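Local coordinates for nucleoside-diphosphate-sugar pyrophosphorylase (PDB 4EVW), which probably catalyses the transfer of a nucleotidyl group onto a sugar phosphate to give a nucleoside-diphosphate-sugar, with release of pyrophosphate, at residues 20-25 with 112-117; 35-40 with 70-75; 228-233 with 239-244. The protein carries 1 engineered substitution. All coordinates share one frame; numbering follows the deposited sequence.

Contact 1: residues 20-25 with 112-117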
loop_
_atom_site.group_PDB
_atom_site.type_symbol
_atom_site.label_atom_id
_atom_site.label_comp_id
_atom_site.label_asym_id
_atom_site.label_seq_id
_atom_site.Cartn_x
_atom_site.Cartn_y
_atom_site.Cartn_z
ATOM N N GLN A 20 -9.859 8.333 18.037
ATOM C CA GLN A 20 -10.241 7.280 17.095
ATOM C C GLN A 20 -9.086 6.995 16.139
ATOM O O GLN A 20 -8.278 7.877 15.867
ATOM C CB GLN A 20 -11.429 7.728 16.234
ATOM C CG GLN A 20 -12.744 7.919 16.945
ATOM C CD GLN A 20 -13.843 8.294 15.971
ATOM O OE1 GLN A 20 -13.937 9.443 15.533
ATOM N NE2 GLN A 20 -14.666 7.319 15.603
ATOM N N PRO A 21 -8.981 5.756 15.630
ATOM C CA PRO A 21 -7.878 5.517 14.695
ATOM C C PRO A 21 -8.118 6.401 13.466
ATOM O O PRO A 21 -9.262 6.668 13.092
ATOM C CB PRO A 21 -7.969 4.014 14.404
ATOM C CG PRO A 21 -9.352 3.623 14.850
ATOM C CD PRO A 21 -9.604 4.490 16.044
ATOM N N LYS A 22 -7.034 6.863 12.859
ATOM C CA LYS A 22 -7.107 7.764 11.718
ATOM C C LYS A 22 -8.076 7.395 10.598
ATOM O O LYS A 22 -8.756 8.272 10.069
ATOM C CB LYS A 22 -5.690 7.978 11.174
ATOM C CG LYS A 22 -5.536 7.951 9.670
ATOM C CD LYS A 22 -4.057 7.964 9.299
ATOM C CE LYS A 22 -3.297 6.839 10.004
ATOM N NZ LYS A 22 -3.809 5.488 9.634
ATOM N N TYR A 23 -8.167 6.116 10.245
ATOM C CA TYR A 23 -9.067 5.732 9.162
ATOM C C TYR A 23 -10.554 5.910 9.483
ATOM O O TYR A 23 -11.397 5.847 8.583
ATOM C CB TYR A 23 -8.786 4.296 8.697
ATOM C CG TYR A 23 -8.595 3.286 9.801
ATOM C CD1 TYR A 23 -7.317 2.861 10.171
ATOM C CD2 TYR A 23 -9.690 2.752 10.475
ATOM C CE1 TYR A 23 -7.136 1.925 11.187
ATOM C CE2 TYR A 23 -9.521 1.815 11.495
ATOM C CZ TYR A 23 -8.244 1.409 11.845
ATOM O OH TYR A 23 -8.072 0.487 12.855
HETATM N N MSE A 24 -10.876 6.146 10.754
HETATM C CA MSE A 24 -12.267 6.364 11.154
HETATM C C MSE A 24 -12.599 7.849 11.246
HETATM O O MSE A 24 -13.754 8.218 11.477
HETATM C CB MSE A 24 -12.565 5.698 12.502
HETATM C CG MSE A 24 -12.525 4.182 12.468
HETATM SE SE MSE A 24 -13.120 3.391 14.140
HETATM C CE MSE A 24 -12.803 1.526 13.730
ATOM N N LEU A 25 -11.594 8.704 11.080
ATOM C CA LEU A 25 -11.837 10.141 11.137
ATOM C C LEU A 25 -12.681 10.526 9.928
ATOM O O LEU A 25 -12.615 9.872 8.886
ATOM C CB LEU A 25 -10.512 10.912 11.154
ATOM C CG LEU A 25 -9.664 10.599 12.396
ATOM C CD1 LEU A 25 -8.436 11.491 12.428
ATOM C CD2 LEU A 25 -10.510 10.808 13.654
ATOM N N PHE A 112 -1.923 -0.969 -1.319
ATOM C CA PHE A 112 -2.189 0.455 -1.235
ATOM C C PHE A 112 -2.380 0.793 0.236
ATOM O O PHE A 112 -2.635 -0.092 1.045
ATOM C CB PHE A 112 -3.460 0.763 -2.016
ATOM C CG PHE A 112 -3.722 2.222 -2.197
ATOM C CD1 PHE A 112 -2.831 3.020 -2.908
ATOM C CD2 PHE A 112 -4.871 2.800 -1.673
ATOM C CE1 PHE A 112 -3.086 4.378 -3.097
ATOM C CE2 PHE A 112 -5.136 4.153 -1.853
ATOM C CZ PHE A 112 -4.244 4.943 -2.566
ATOM N N ASN A 113 -2.260 2.061 0.603
ATOM C CA ASN A 113 -2.446 2.384 2.005
ATOM C C ASN A 113 -3.611 3.329 2.220
ATOM O O ASN A 113 -3.972 4.125 1.347
ATOM C CB ASN A 113 -1.155 2.935 2.604
ATOM C CG ASN A 113 -0.777 4.270 2.037
ATOM O OD1 ASN A 113 -1.231 5.307 2.515
ATOM N ND2 ASN A 113 0.053 4.258 1.003
ATOM N N ILE A 114 -4.197 3.228 3.400
ATOM C CA ILE A 114 -5.356 4.017 3.753
ATOM C C ILE A 114 -5.061 5.510 3.977
ATOM O O ILE A 114 -5.986 6.303 4.152
ATOM C CB ILE A 114 -6.043 3.366 4.987
ATOM C CG1 ILE A 114 -7.558 3.455 4.842
ATOM C CG2 ILE A 114 -5.543 3.989 6.275
ATOM C CD1 ILE A 114 -8.096 2.711 3.630
ATOM N N ASP A 115 -3.780 5.888 3.935
ATOM C CA ASP A 115 -3.363 7.287 4.124
ATOM C C ASP A 115 -3.323 8.053 2.808
ATOM O O ASP A 115 -3.006 9.241 2.786
ATOM C CB ASP A 115 -1.946 7.382 4.701
ATOM C CG ASP A 115 -1.775 6.615 5.985
ATOM O OD1 ASP A 115 -2.659 6.709 6.859
ATOM O OD2 ASP A 115 -0.738 5.931 6.122
ATOM N N THR A 116 -3.636 7.371 1.716
ATOM C CA THR A 116 -3.549 7.986 0.404
ATOM C C THR A 116 -4.841 7.916 -0.392
ATOM O O THR A 116 -5.568 6.927 -0.307
ATOM C CB THR A 116 -2.446 7.277 -0.413
ATOM O OG1 THR A 116 -1.257 7.186 0.381
ATOM C CG2 THR A 116 -2.139 8.036 -1.690
ATOM N N PHE A 117 -5.133 8.974 -1.150
ATOM C CA PHE A 117 -6.312 8.971 -2.010
ATOM C C PHE A 117 -5.832 9.146 -3.441
ATOM O O PHE A 117 -5.020 10.029 -3.747
ATOM C CB PHE A 117 -7.292 10.109 -1.710
ATOM C CG PHE A 117 -7.551 10.323 -0.257
ATOM C CD1 PHE A 117 -7.522 9.260 0.642
ATOM C CD2 PHE A 117 -7.813 11.600 0.218
ATOM C CE1 PHE A 117 -7.747 9.470 1.998
ATOM C CE2 PHE A 117 -8.042 11.827 1.568
ATOM C CZ PHE A 117 -8.007 10.759 2.464
#
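Ile114 packs its methyl CG2 and its CG1 against Tyr23, while Asp115 next to it meets Lys22. The topology is consistent with the Rossmann-like domain of nucleotidyltransferases. Two loops meet here: the 3-10 turn 22-24 that precedes strand 26-27, and the type I turn Asn113 to Thr116 that follows strand 109-111. Tyr23 CB lies 4.1 Å from both Ile114 CG2 and Ile114 CG1. The Tyr23 ring then leads away, with chi1 45° placing CG between the backbone N and the carbonyl carbon. Its OH bonds to Thr59, and one ring face carries Pro21 CB. Ile114 also reaches helix 32-37 through Phe33, Ser36 and Val37.

Lys22 crosses Asp115 at about a right angle, its chain bent at the third and fourth torsions. Its NZ forms a salt bridge with Asp115 OD1 at 3.2 Å, but the hydrogen bond in it is weak. Asp115 OD1 sits broadside to the bent end of the chain, with Lys22 CD at 3.1 Å, so NZ is not singled out by distance. Within the turn, Asn113 OD1 accepts a weak bond from Asp115 N and a bond from Thr116 OG1 at 2.8 Å, that donor tilted 27° from the carbonyl plane.

Contact 2: residues 35-40 with 70-75; sequences HSVNSF and LGIKQF
Asn38 and Leu70 bring the two backbones nearest, with 7.9 Å between Asn38 CA and Leu70 CA. Residues 35-37 are helical, and 3-10 geometry follows at 38-39. Ser36 O is gripped twice: Ser39 N and Ser39 OG both donate to it, from the same face of its plane, the hydroxyl at 2.7 Å from Ser39 OG to Ser36 O. On the other segment, Gly71 ends helix 59-70 in a Schellman motif. Its phi is 90°, a backbone shape that calls for glycine. The chain then runs extended at Ile72 toward strand 75-80.

No hydrogen bond joins the segments. Val37 points CG1 between two partners. Ile72 CD1 is the closer, at 3.6 Å from Val37 CG1, and the two side chains cross at about a right angle. Leu70 CD1 lies 4.1 Å from the same Val37 CG1. The CG1 of Val37 stands opposite its own backbone N (chi1 179°), which turns this methyl toward Leu70 and Ile72. The other branch of Leu70 meets a polar group: CD2 rests by the amide of Asn38, 3.4 Å from Asn38 OD1 and 3.8 Å from Asn38 ND2. Val37 and Ile72 are buried, while Leu70 and Asn38 are partly exposed at the margin.

Phe51 of strand 49-54 touches both Val37 and Ile72, and Phe44 touches Ile72 and Asn38. The arrangement is consistent with a Rossmann-like alpha/beta domain. Helix 59-70 makes the beta-alpha-beta crossover between parallel strands 49-54 and 75-80. The region of helix 32-37 and the turn after it packs on the C-terminal end of helix 59-70 and the loop that follows.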
loop_
_atom_site.group_PDB
_atom_site.type_symbol
_atom_site.label_atom_id
_atom_site.label_comp_id
_atom_site.label_asym_id
_atom_site.label_seq_id
_atom_site.Cartn_x
_atom_site.Cartn_y
_atom_site.Cartn_z
ATOM N N HIS A 35 -12.655 7.546 1.754
ATOM C CA HIS A 35 -11.967 8.403 0.792
ATOM C C HIS A 35 -10.867 7.614 0.090
ATOM O O HIS A 35 -10.673 7.735 -1.119
ATOM C CB HIS A 35 -11.318 9.598 1.488
ATOM C CG HIS A 35 -12.271 10.704 1.815
ATOM N ND1 HIS A 35 -12.916 11.441 0.847
ATOM C CD2 HIS A 35 -12.659 11.221 3.004
ATOM C CE1 HIS A 35 -13.659 12.368 1.424
ATOM N NE2 HIS A 35 -13.520 12.256 2.733
ATOM N N SER A 36 -10.139 6.811 0.856
ATOM C CA SER A 36 -9.053 6.031 0.282
ATOM C C SER A 36 -9.526 4.861 -0.573
ATOM O O SER A 36 -9.067 4.693 -1.703
ATOM C CB SER A 36 -8.120 5.515 1.382
ATOM O OG SER A 36 -7.134 4.656 0.831
ATOM N N VAL A 37 -10.444 4.056 -0.050
ATOM C CA VAL A 37 -10.928 2.904 -0.799
ATOM C C VAL A 37 -11.714 3.315 -2.039
ATOM O O VAL A 37 -11.703 2.604 -3.044
ATOM C CB VAL A 37 -11.784 1.977 0.096
ATOM C CG1 VAL A 37 -12.297 0.786 -0.706
ATOM C CG2 VAL A 37 -10.939 1.485 1.262
ATOM N N ASN A 38 -12.383 4.465 -1.983
ATOM C CA ASN A 38 -13.140 4.927 -3.141
ATOM C C ASN A 38 -12.247 5.206 -4.342
ATOM O O ASN A 38 -12.735 5.354 -5.466
ATOM C CB ASN A 38 -13.970 6.165 -2.801
ATOM C CG ASN A 38 -15.378 5.802 -2.394
ATOM O OD1 ASN A 38 -15.920 4.802 -2.861
ATOM N ND2 ASN A 38 -15.984 6.613 -1.533
ATOM N N SER A 39 -10.942 5.281 -4.101
ATOM C CA SER A 39 -9.979 5.484 -5.178
ATOM C C SER A 39 -10.230 4.398 -6.212
ATOM O O SER A 39 -10.121 4.625 -7.416
ATOM C CB SER A 39 -8.542 5.312 -4.670
ATOM O OG SER A 39 -8.190 6.291 -3.707
ATOM N N PHE A 40 -10.572 3.211 -5.720
ATOM C CA PHE A 40 -10.796 2.039 -6.563
ATOM C C PHE A 40 -12.243 1.722 -6.921
ATOM O O PHE A 40 -12.570 0.572 -7.232
ATOM C CB PHE A 40 -10.187 0.818 -5.880
ATOM C CG PHE A 40 -8.746 0.996 -5.515
ATOM C CD1 PHE A 40 -8.378 1.424 -4.243
ATOM C CD2 PHE A 40 -7.755 0.759 -6.458
ATOM C CE1 PHE A 40 -7.033 1.614 -3.920
ATOM C CE2 PHE A 40 -6.414 0.944 -6.147
ATOM C CZ PHE A 40 -6.050 1.372 -4.881
ATOM N N LEU A 70 -20.133 0.468 0.473
ATOM C CA LEU A 70 -19.514 1.034 -0.723
ATOM C C LEU A 70 -19.892 0.226 -1.952
ATOM O O LEU A 70 -19.751 0.687 -3.085
ATOM C CB LEU A 70 -17.993 1.049 -0.570
ATOM C CG LEU A 70 -17.449 2.121 0.371
ATOM C CD1 LEU A 70 -15.976 1.881 0.663
ATOM C CD2 LEU A 70 -17.653 3.479 -0.271
ATOM N N GLY A 71 -20.373 -0.988 -1.720
ATOM C CA GLY A 71 -20.758 -1.844 -2.821
ATOM C C GLY A 71 -19.620 -2.719 -3.310
ATOM O O GLY A 71 -19.622 -3.143 -4.459
ATOM N N ILE A 72 -18.637 -2.987 -2.456
ATOM C CA ILE A 72 -17.538 -3.855 -2.872
ATOM C C ILE A 72 -18.123 -5.263 -2.824
ATOM O O ILE A 72 -18.488 -5.761 -1.763
ATOM C CB ILE A 72 -16.327 -3.720 -1.925
ATOM C CG1 ILE A 72 -15.784 -2.287 -1.999
ATOM C CG2 ILE A 72 -15.232 -4.698 -2.330
ATOM C CD1 ILE A 72 -14.628 -1.998 -1.054
ATOM N N LYS A 73 -18.224 -5.893 -3.988
ATOM C CA LYS A 73 -18.844 -7.206 -4.087
ATOM C C LYS A 73 -18.063 -8.401 -3.561
ATOM O O LYS A 73 -18.660 -9.399 -3.162
ATOM C CB LYS A 73 -19.293 -7.437 -5.532
ATOM C CG LYS A 73 -20.363 -6.431 -5.965
ATOM C CD LYS A 73 -21.487 -6.376 -4.921
ATOM C CE LYS A 73 -22.517 -5.290 -5.214
ATOM N NZ LYS A 73 -23.576 -5.248 -4.156
ATOM N N GLN A 74 -16.738 -8.321 -3.560
ATOM C CA GLN A 74 -15.948 -9.419 -3.026
ATOM C C GLN A 74 -14.817 -8.873 -2.183
ATOM O O GLN A 74 -13.921 -8.190 -2.684
ATOM C CB GLN A 74 -15.375 -10.300 -4.142
ATOM C CG GLN A 74 -16.366 -11.283 -4.751
ATOM C CD GLN A 74 -17.050 -12.175 -3.716
ATOM O OE1 GLN A 74 -16.395 -12.811 -2.884
ATOM N NE2 GLN A 74 -18.376 -12.230 -3.775
ATOM N N PHE A 75 -14.870 -9.146 -0.888
ATOM C CA PHE A 75 -13.801 -8.685 -0.030
ATOM C C PHE A 75 -13.570 -9.630 1.123
ATOM O O PHE A 75 -14.454 -10.400 1.521
ATOM C CB PHE A 75 -14.058 -7.247 0.450
ATOM C CG PHE A 75 -15.212 -7.103 1.405
ATOM C CD1 PHE A 75 -15.019 -7.230 2.777
ATOM C CD2 PHE A 75 -16.492 -6.821 0.930
ATOM C CE1 PHE A 75 -16.084 -7.073 3.665
ATOM C CE2 PHE A 75 -17.564 -6.663 1.809
ATOM C CZ PHE A 75 -17.360 -6.788 3.179
#

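Contact 3: residues 228-233 with 239-244; sequences EVIFCG and TDFLRQ
Phe241 lies against Ile230 and Cys232, two residues whose side chains leave the same side of an extended segment. The closer-packed part is Cys232 with Phe241, and Cys232 is buried. Cys232 SG is 4.1 Å from Phe241 CB and 5.1 Å from the centroid of the Phe241 ring, 46° off the ring normal. It is a sulfur-aromatic contact made obliquely. Ile230 lies at the partly exposed margin and also approaches at a slant, with its CG2 methyl 4.2 Å from Phe241 CD1. With CG anti to the backbone N (chi1 -177°), the Phe241 ring passes alongside the strand toward His35 and Phe117, so that CB faces Cys232 SG and the near ring atom CD1 faces Ile230 CG2. The nearest backbones are those of Cys232 and Phe241, 7.1 Å between the two CA atoms. No hydrogen bond crosses between the segments.

The solvent side is loose. Arg243 and Gln244 are exposed and poorly ordered, and Gln244 is the last residue modelled. As modelled, Arg243 folds back so that Asp240 CA lies off one guanidinium face, toward its rim. The salt bridge from Arg243 NH1 to Asp240 OD1 (2.7 Å) is uncertain in detail, and its hydrogen bonds are weak in angle. The backbone bonds of this last turn are partly weak as well.

Helix 235-243 thus lies beside the small antiparallel sheet of strands 116-117 and 230-231. The Phe241 ring also meets Phe117, and it meets His35 of helix 32-37 and His28 edge-to-face. Ala27 of strand 26-27 touches both Phe241 and the exposed Leu242.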
loop_
_atom_site.group_PDB
_atom_site.type_symbol
_atom_site.label_atom_id
_atom_site.label_comp_id
_atom_site.label_asym_id
_atom_site.label_seq_id
_atom_site.Cartn_x
_atom_site.Cartn_y
_atom_site.Cartn_z
ATOM N N GLU A 228 -3.059 14.142 -8.895
ATOM C CA GLU A 228 -3.818 12.893 -8.927
ATOM C C GLU A 228 -3.689 12.096 -7.632
ATOM O O GLU A 228 -4.310 11.044 -7.479
ATOM C CB GLU A 228 -3.372 12.041 -10.118
ATOM C CG GLU A 228 -3.713 12.676 -11.466
ATOM C CD GLU A 228 -3.321 11.805 -12.646
ATOM O OE1 GLU A 228 -2.107 11.616 -12.881
ATOM O OE2 GLU A 228 -4.231 11.306 -13.340
ATOM N N VAL A 229 -2.882 12.597 -6.704
ATOM C CA VAL A 229 -2.696 11.921 -5.426
ATOM C C VAL A 229 -2.832 12.908 -4.269
ATOM O O VAL A 229 -2.332 14.033 -4.327
ATOM C CB VAL A 229 -1.313 11.203 -5.359
ATOM C CG1 VAL A 229 -0.175 12.210 -5.477
ATOM C CG2 VAL A 229 -1.198 10.413 -4.057
ATOM N N ILE A 230 -3.557 12.495 -3.233
ATOM C CA ILE A 230 -3.752 13.332 -2.053
ATOM C C ILE A 230 -3.275 12.527 -0.856
ATOM O O ILE A 230 -3.721 11.401 -0.644
ATOM C CB ILE A 230 -5.238 13.693 -1.852
ATOM C CG1 ILE A 230 -5.724 14.541 -3.030
ATOM C CG2 ILE A 230 -5.422 14.446 -0.530
ATOM C CD1 ILE A 230 -7.222 14.527 -3.216
ATOM N N PHE A 231 -2.354 13.094 -0.091
ATOM C CA PHE A 231 -1.836 12.409 1.084
ATOM C C PHE A 231 -2.535 12.939 2.325
ATOM O O PHE A 231 -2.710 14.146 2.486
ATOM C CB PHE A 231 -0.329 12.621 1.196
ATOM C CG PHE A 231 0.445 12.056 0.040
ATOM C CD1 PHE A 231 0.550 10.682 -0.139
ATOM C CD2 PHE A 231 1.058 12.901 -0.876
ATOM C CE1 PHE A 231 1.259 10.157 -1.219
ATOM C CE2 PHE A 231 1.767 12.390 -1.956
ATOM C CZ PHE A 231 1.869 11.015 -2.129
ATOM N N CYS A 232 -2.930 12.022 3.198
ATOM C CA CYS A 232 -3.633 12.378 4.420
ATOM C C CYS A 232 -3.132 11.433 5.512
ATOM O O CYS A 232 -3.923 10.785 6.195
ATOM C CB CYS A 232 -5.133 12.190 4.191
ATOM S SG CYS A 232 -6.192 13.129 5.294
ATOM N N GLY A 233 -1.812 11.368 5.666
ATOM C CA GLY A 233 -1.217 10.464 6.636
ATOM C C GLY A 233 -0.699 11.039 7.943
ATOM O O GLY A 233 -0.324 10.279 8.836
ATOM N N THR A 239 -5.747 18.129 8.465
ATOM C CA THR A 239 -6.268 19.475 8.671
ATOM C C THR A 239 -6.379 20.176 7.319
ATOM O O THR A 239 -7.392 20.812 7.023
ATOM C CB THR A 239 -5.340 20.294 9.596
ATOM O OG1 THR A 239 -5.336 19.707 10.903
ATOM C CG2 THR A 239 -5.811 21.739 9.698
ATOM N N ASP A 240 -5.342 20.045 6.496
ATOM C CA ASP A 240 -5.340 20.662 5.173
ATOM C C ASP A 240 -6.461 20.101 4.306
ATOM O O ASP A 240 -7.105 20.838 3.562
ATOM C CB ASP A 240 -3.997 20.445 4.467
ATOM C CG ASP A 240 -2.849 21.155 5.159
ATOM O OD1 ASP A 240 -3.098 22.191 5.811
ATOM O OD2 ASP A 240 -1.696 20.688 5.036
ATOM N N PHE A 241 -6.689 18.793 4.399
ATOM C CA PHE A 241 -7.744 18.153 3.617
ATOM C C PHE A 241 -9.103 18.663 4.075
ATOM O O PHE A 241 -10.034 18.786 3.279
ATOM C CB PHE A 241 -7.679 16.632 3.779
ATOM C CG PHE A 241 -8.686 15.889 2.945
ATOM C CD1 PHE A 241 -8.704 16.028 1.560
ATOM C CD2 PHE A 241 -9.608 15.037 3.547
ATOM C CE1 PHE A 241 -9.629 15.329 0.785
ATOM C CE2 PHE A 241 -10.536 14.333 2.783
ATOM C CZ PHE A 241 -10.547 14.479 1.398
ATOM N N LEU A 242 -9.209 18.962 5.366
ATOM C CA LEU A 242 -10.450 19.469 5.940
ATOM C C LEU A 242 -10.796 20.858 5.386
ATOM O O LEU A 242 -11.969 21.213 5.279
ATOM C CB LEU A 242 -10.325 19.522 7.467
ATOM C CG LEU A 242 -11.291 18.690 8.322
ATOM C CD1 LEU A 242 -11.880 17.548 7.517
ATOM C CD2 LEU A 242 -10.547 18.167 9.541
ATOM N N ARG A 243 -9.776 21.637 5.030
ATOM C CA ARG A 243 -9.999 22.977 4.489
ATOM C C ARG A 243 -10.310 22.962 2.994
ATOM O O ARG A 243 -10.976 23.862 2.486
ATOM C CB ARG A 243 -8.776 23.869 4.720
ATOM C CG ARG A 243 -8.393 24.090 6.172
ATOM C CD ARG A 243 -7.356 25.199 6.266
ATOM N NE ARG A 243 -6.314 25.050 5.253
ATOM C CZ ARG A 243 -5.106 24.541 5.478
ATOM N NH1 ARG A 243 -4.769 24.131 6.694
ATOM N NH2 ARG A 243 -4.236 24.437 4.481
ATOM N N GLN A 244 -9.821 21.946 2.291
ATOM C CA GLN A 244 -10.043 21.837 0.853
ATOM C C GLN A 244 -11.522 21.728 0.491
ATOM O O GLN A 244 -11.887 20.744 -0.186
ATOM C CB GLN A 244 -9.272 20.636 0.298
ATOM C CG GLN A 244 -7.765 20.794 0.394
ATOM C CD GLN A 244 -7.288 22.094 -0.222
ATOM O OE1 GLN A 244 -7.549 22.368 -1.394
ATOM N NE2 GLN A 244 -6.589 22.903 0.564
#

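How the contacts relate
Contacts 1 and 3 share the two-stranded sheet 116-117 with 230-231. Asp115 O bonds to Cys232 N, and Ile230 O to Phe117 N. Contact 2 reaches contact 1 through Ser36 OG, which bonds to Thr116 O, and through the edge-to-face rings of Phe40 and Phe112. It barely touches contact 3. All three are partly buried. Contact 1 lies nearest the centre of the chain, about 11 Å away by centres, and alone carries a salt bridge across its segments. Contact 2 is aliphatic, with an amide at its margin. Contact 3, about 17 Å out, packs one aromatic ring on a cysteine and an isoleucine, beside the poorly ordered end of the modelled chain.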